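Long-range contact in Hcp1 family type VI secretion system effector (PDB 5XHH), which probably assembles into hexameric rings that stack as the inner tube of the type VI secretion system, through which effectors are delivered: residues L69-C73 against V106-S110. Numbering follows the deposited sequence.
Sequences LFKYC and VAVVS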
# COMPACT_ATOMS: atom_id res chain seq x y z
N LEU A 69 -7.16 -6.14 -9.02
CA LEU A 69 -7.57 -5.07 -8.11
C LEU A 69 -9.04 -4.72 -8.32
O LEU A 69 -9.82 -4.63 -7.37
CB LEU A 69 -6.67 -3.85 -8.28
CG LEU A 69 -5.21 -4.04 -7.88
CD1 LEU A 69 -4.38 -2.93 -8.44
CD2 LEU A 69 -5.09 -4.06 -6.35
N PHE A 70 -9.45 -4.53 -9.59
CA PHE A 70 -10.86 -4.34 -9.91
C PHE A 70 -11.73 -5.45 -9.34
O PHE A 70 -12.75 -5.19 -8.68
CB PHE A 70 -11.02 -4.25 -11.43
CG PHE A 70 -12.45 -4.21 -11.89
CD1 PHE A 70 -13.14 -3.01 -11.95
CD2 PHE A 70 -13.10 -5.38 -12.28
CE1 PHE A 70 -14.46 -2.98 -12.37
CE2 PHE A 70 -14.43 -5.35 -12.70
CZ PHE A 70 -15.11 -4.15 -12.75
N LYS A 71 -11.36 -6.70 -9.60
CA LYS A 71 -12.18 -7.83 -9.17
C LYS A 71 -12.33 -7.88 -7.64
O LYS A 71 -13.44 -8.03 -7.13
CB LYS A 71 -11.56 -9.13 -9.69
CG LYS A 71 -11.83 -10.36 -8.85
CD LYS A 71 -11.64 -11.57 -9.71
CE LYS A 71 -11.10 -12.69 -8.89
NZ LYS A 71 -9.68 -12.36 -8.56
N TYR A 72 -11.22 -7.72 -6.90
CA TYR A 72 -11.30 -7.69 -5.44
C TYR A 72 -12.13 -6.53 -4.94
O TYR A 72 -12.82 -6.64 -3.93
CB TYR A 72 -9.91 -7.60 -4.82
CG TYR A 72 -9.21 -8.91 -4.57
CD1 TYR A 72 -8.85 -9.75 -5.63
CD2 TYR A 72 -8.88 -9.30 -3.28
CE1 TYR A 72 -8.19 -10.94 -5.38
CE2 TYR A 72 -8.22 -10.47 -3.04
CZ TYR A 72 -7.87 -11.29 -4.08
OH TYR A 72 -7.21 -12.46 -3.84
N CYS A 73 -12.06 -5.38 -5.63
CA CYS A 73 -12.83 -4.22 -5.21
C CYS A 73 -14.32 -4.50 -5.36
O CYS A 73 -15.11 -4.18 -4.46
CB CYS A 73 -12.43 -3.00 -6.04
SG CYS A 73 -13.23 -1.46 -5.51
N VAL A 106 -9.75 -3.79 -1.04
CA VAL A 106 -9.57 -2.82 -2.12
C VAL A 106 -10.78 -1.89 -2.11
O VAL A 106 -11.88 -2.31 -2.45
CB VAL A 106 -9.40 -3.49 -3.48
CG1 VAL A 106 -9.07 -2.44 -4.54
CG2 VAL A 106 -8.29 -4.54 -3.41
N ALA A 107 -10.57 -0.63 -1.73
CA ALA A 107 -11.71 0.26 -1.58
C ALA A 107 -11.97 1.11 -2.82
O ALA A 107 -13.13 1.47 -3.07
CB ALA A 107 -11.51 1.19 -0.37
N VAL A 108 -10.93 1.45 -3.58
CA VAL A 108 -11.07 2.30 -4.76
C VAL A 108 -10.12 1.82 -5.84
O VAL A 108 -8.95 1.55 -5.56
CB VAL A 108 -10.77 3.80 -4.46
CG1 VAL A 108 -10.79 4.60 -5.75
CG2 VAL A 108 -11.75 4.38 -3.48
N VAL A 109 -10.61 1.73 -7.08
CA VAL A 109 -9.76 1.52 -8.25
C VAL A 109 -10.15 2.55 -9.31
O VAL A 109 -11.31 2.60 -9.74
CB VAL A 109 -9.85 0.08 -8.80
CG1 VAL A 109 -8.80 -0.13 -9.88
CG2 VAL A 109 -9.64 -0.94 -7.69
N SER A 110 -9.17 3.32 -9.77
CA SER A 110 -9.41 4.55 -10.51
C SER A 110 -8.44 4.64 -11.69
O SER A 110 -7.41 5.32 -11.62
CB SER A 110 -9.28 5.76 -9.59
OG SER A 110 -9.51 6.96 -10.30
O HOH W 1 -11.14 -6.24 -1.65
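A single water joins the backbones of Tyr-72 and Val-106, donating to Tyr-72 O at 2.9 Å and accepting from Val-106 N. Beside it, Cys-73 CA makes a CA-H...O contact of 3.5 Å with Val-106 O. With SG anti to the backbone N (chi1 -175°), the thiol swings toward the strand backbone, SG lying 3.5 Å from Val-106 O with Ala-107 O next. Helix 66-75 here crosses the strand 104-113, outermost in its sheet within this chain; the axes of segments 69-73 and 106-110 make 126° and approach to 7.6 Å. The strand presents Val-106 and Val-109 on one face, three residues apart, because Ala-107 and Val-108 both face Glu-126 in a classic beta bulge that adds a residue between them. Branched valine suits position 106, where the two methyls part: CG1 rests 3.7 Å from Cys-73 CB, while CG2 turns to Tyr-72 CB, likewise 3.7 Å away. Val-109 uses CG2 alone across this contact, against Cys-73 CB at 3.8 Å and more loosely against Leu-69 CB. Leu-69 O, already accepting from Cys-73 N within the helix, is covered from the strand side by Val-106 CG1 and Val-109 CG2, each 3.7 Å away. Compact cysteine lets the backbones close in, whereas longer Leu-69 reaches past them to Ile-12, His-60 and Glu-123, and the Tyr-72 side chain turns off toward Ile-12 and Ile-79. Methyl packing thus joins the helix to the four-stranded sheet of the Hcp barrel, and the water supplies a polar link between backbone groups that do not meet directly.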